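Long-range contact in L-Ribose isomerase (Acinetobacter, PDB 4Q0S), which probably interconverts the aldopentose L-ribose with its ketose isomer, using a metal-centred site inside a cupin barrel: residues Pro116-Lys122 against Met240-Val246. Sequence-based numbering, arbitrary orientation.
With CO (cobalt (II) ion), chain B; RB0 (D-ribitol), chain C; NCO (cobalt hexammine(III)), chain E.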
loop_
_atom_site.group_PDB
_atom_site.type_symbol
_atom_site.label_atom_id
_atom_site.label_comp_id
_atom_site.label_asym_id
_atom_site.label_seq_id
_atom_site.Cartn_x
_atom_site.Cartn_y
_atom_site.Cartn_z
ATOM N N PRO A 116 6.774 21.186 21.488
ATOM C CA PRO A 116 7.292 22.453 20.970
ATOM C C PRO A 116 8.811 22.513 21.014
ATOM O O PRO A 116 9.428 22.260 22.054
ATOM C CB PRO A 116 6.658 23.482 21.898
ATOM C CG PRO A 116 5.309 22.900 22.143
ATOM C CD PRO A 116 5.637 21.427 22.399
ATOM N N HIS A 117 9.410 22.857 19.882
ATOM C CA HIS A 117 10.855 22.976 19.796
ATOM C C HIS A 117 11.207 23.640 18.478
ATOM O O HIS A 117 10.336 23.854 17.626
ATOM C CB HIS A 117 11.515 21.593 19.864
ATOM C CG HIS A 117 11.223 20.728 18.676
ATOM N ND1 HIS A 117 9.985 20.169 18.448
ATOM C CD2 HIS A 117 11.998 20.367 17.625
ATOM C CE1 HIS A 117 10.008 19.501 17.305
ATOM N NE2 HIS A 117 11.219 19.607 16.787
ATOM N N HIS A 118 12.477 23.988 18.317
ATOM C CA HIS A 118 12.924 24.578 17.070
ATOM C C HIS A 118 14.355 24.147 16.842
ATOM O O HIS A 118 15.034 23.724 17.776
ATOM C CB HIS A 118 12.805 26.113 17.085
ATOM C CG HIS A 118 13.900 26.814 17.826
ATOM N ND1 HIS A 118 13.896 26.967 19.195
ATOM C CD2 HIS A 118 15.028 27.417 17.383
ATOM C CE1 HIS A 118 14.974 27.636 19.564
ATOM N NE2 HIS A 118 15.678 27.920 18.483
ATOM N N HIS A 119 14.801 24.231 15.596
ATOM C CA HIS A 119 16.159 23.843 15.237
ATOM C C HIS A 119 16.922 25.046 14.695
ATOM O O HIS A 119 16.376 25.840 13.932
ATOM C CB HIS A 119 16.123 22.751 14.168
ATOM C CG HIS A 119 15.257 21.587 14.531
ATOM N ND1 HIS A 119 15.600 20.684 15.514
ATOM C CD2 HIS A 119 14.042 21.202 14.073
ATOM C CE1 HIS A 119 14.635 19.793 15.647
ATOM N NE2 HIS A 119 13.678 20.085 14.785
ATOM N N GLY A 120 18.186 25.176 15.083
ATOM C CA GLY A 120 18.974 26.284 14.586
ATOM C C GLY A 120 19.430 26.009 13.165
ATOM O O GLY A 120 19.536 26.931 12.349
ATOM N N ARG A 121 19.673 24.735 12.855
ATOM C CA ARG A 121 20.156 24.355 11.527
ATOM C C ARG A 121 19.218 23.502 10.663
ATOM O O ARG A 121 19.203 23.639 9.435
ATOM C CB ARG A 121 21.493 23.625 11.680
ATOM C CG ARG A 121 22.417 24.260 12.711
ATOM C CD ARG A 121 23.673 23.439 12.915
ATOM N NE ARG A 121 24.503 23.949 14.003
ATOM C CZ ARG A 121 24.117 24.010 15.276
ATOM N NH1 ARG A 121 22.907 23.595 15.630
ATOM N NH2 ARG A 121 24.947 24.475 16.199
ATOM N N LYS A 122 18.435 22.627 11.284
ATOM C CA LYS A 122 17.560 21.747 10.513
ATOM C C LYS A 122 16.222 22.276 10.008
ATOM O O LYS A 122 15.384 22.753 10.776
ATOM C CB LYS A 122 17.296 20.450 11.284
ATOM C CG LYS A 122 16.428 19.450 10.503
ATOM C CD LYS A 122 16.277 18.127 11.235
ATOM C CE LYS A 122 15.475 18.286 12.518
ATOM N NZ LYS A 122 15.426 17.012 13.285
ATOM N N MET A 240 27.756 18.421 18.738
ATOM C CA MET A 240 26.830 19.470 18.329
ATOM C C MET A 240 25.370 19.071 18.545
ATOM O O MET A 240 24.949 17.983 18.147
ATOM C CB MET A 240 27.059 19.798 16.855
ATOM C CG MET A 240 26.224 20.940 16.319
ATOM S SD MET A 240 26.498 21.137 14.551
ATOM C CE MET A 240 28.155 21.828 14.534
ATOM N N HIS A 241 24.606 19.951 19.185
ATOM C CA HIS A 241 23.191 19.693 19.428
ATOM C C HIS A 241 22.374 20.687 18.607
ATOM O O HIS A 241 22.757 21.853 18.467
ATOM C CB HIS A 241 22.850 19.842 20.912
ATOM C CG HIS A 241 21.474 19.360 21.264
ATOM N ND1 HIS A 241 21.033 18.085 20.970
ATOM C CD2 HIS A 241 20.445 19.975 21.896
ATOM C CE1 HIS A 241 19.796 17.936 21.406
ATOM N NE2 HIS A 241 19.414 19.068 21.972
ATOM N N ASP A 242 21.252 20.222 18.065
ATOM C CA ASP A 242 20.407 21.069 17.237
ATOM C C ASP A 242 18.931 20.974 17.607
ATOM O O ASP A 242 18.057 21.221 16.778
ATOM C CB ASP A 242 20.613 20.701 15.764
ATOM C CG ASP A 242 20.016 21.718 14.817
ATOM O OD1 ASP A 242 20.290 22.926 14.988
ATOM O OD2 ASP A 242 19.279 21.311 13.895
ATOM N N ASN A 243 18.654 20.597 18.851
ATOM C CA ASN A 243 17.280 20.506 19.329
ATOM C C ASN A 243 17.116 21.483 20.478
ATOM O O ASN A 243 17.890 21.464 21.434
ATOM C CB ASN A 243 16.942 19.098 19.827
ATOM C CG ASN A 243 16.841 18.085 18.704
ATOM O OD1 ASN A 243 16.566 18.436 17.557
ATOM N ND2 ASN A 243 17.045 16.813 19.037
ATOM N N ASP A 244 16.108 22.339 20.382
ATOM C CA ASP A 244 15.849 23.318 21.424
ATOM C C ASP A 244 14.374 23.234 21.788
ATOM O O ASP A 244 13.536 23.878 21.158
ATOM C CB ASP A 244 16.179 24.725 20.920
ATOM C CG ASP A 244 16.311 25.739 22.046
ATOM O OD1 ASP A 244 15.583 25.624 23.058
ATOM O OD2 ASP A 244 17.143 26.664 21.909
ATOM N N PHE A 245 14.060 22.424 22.792
ATOM C CA PHE A 245 12.681 22.263 23.234
ATOM C C PHE A 245 12.291 23.415 24.149
ATOM O O PHE A 245 13.097 23.863 24.966
ATOM C CB PHE A 245 12.522 20.923 23.958
ATOM C CG PHE A 245 12.662 19.735 23.053
ATOM C CD1 PHE A 245 11.549 19.200 22.408
ATOM C CD2 PHE A 245 13.914 19.192 22.785
ATOM C CE1 PHE A 245 11.683 18.145 21.506
ATOM C CE2 PHE A 245 14.061 18.135 21.882
ATOM C CZ PHE A 245 12.943 17.611 21.242
ATOM N N VAL A 246 11.060 23.897 23.998
ATOM C CA VAL A 246 10.566 24.996 24.819
ATOM C C VAL A 246 10.531 24.581 26.289
ATOM O O VAL A 246 10.884 25.362 27.175
ATOM C CB VAL A 246 9.153 25.431 24.379
ATOM C CG1 VAL A 246 8.657 26.563 25.261
ATOM C CG2 VAL A 246 9.175 25.867 22.925
HETATM CO CO CO B . 11.657 19.368 14.532
HETATM C C1 RB0 C . 11.815 15.371 17.096
HETATM O O1 RB0 C . 12.377 14.890 18.305
HETATM C C2 RB0 C . 12.714 14.988 15.930
HETATM O O2 RB0 C . 13.900 15.779 15.950
HETATM C C3 RB0 C . 11.965 15.154 14.591
HETATM O O3 RB0 C . 12.729 14.582 13.539
HETATM C C4 RB0 C . 11.639 16.614 14.256
HETATM O O4 RB0 C . 12.497 17.481 14.982
HETATM C C5 RB0 C . 10.182 16.919 14.594
HETATM O O5 RB0 C . 9.833 18.222 14.129
HETATM CO CO NCO E . 15.423 26.208 26.824
HETATM N N1 NCO E . 16.672 27.307 26.126
HETATM N N2 NCO E . 16.545 25.789 28.170
HETATM N N3 NCO E . 14.296 26.630 25.470
HETATM N N4 NCO E . 16.093 24.840 25.847
HETATM N N5 NCO E . 14.756 27.573 27.796
HETATM N N6 NCO E . 14.178 25.104 27.527
#
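The buried carboxylate of D242 binds the backbone of the 119-122 loop: D242 OD1 accepts from R121 N at 2.9 Å and D242 OD2 from K122 N at 3.0 Å, each through a syn lone pair. R121 NH1 forms a salt bridge with D242 OD1 (2.8 Å) from above a carboxylate plane turned 74° from the guanidinium; M240 SD lies over one guanidinium face, and R121 NE pairs with E97. Two amides and one charged group thus fix the carboxylate's rotation. H119 ND1 donates to D242 O (2.8 Å, 163° at the hydrogen), the acceptor in the imidazole plane; this second-shell bond helps orient the ring whose NE2 binds cobalt(II) at 2.2 Å. H117, its ND1 bonded to P115 O, also ligates the metal, and its CB sits over the F245 ring, 3.9 Å from the centroid. The partly exposed H118-D244 side is more open: backbone hydrogen bonds join the pair both ways, but imidazole and carboxylate merely lie alongside, planes 28° apart, and D244 OD1 accepts from two ammines of cobalt hexammine(III). E124 and H199 supply the remaining protein ligands of this cupin site, and ribitol O4 and O5 also bind cobalt(II). Short strand 244-245 pairs antiparallel with strand 113-118 at the sheet edge, and F245 packs on helix 248-254.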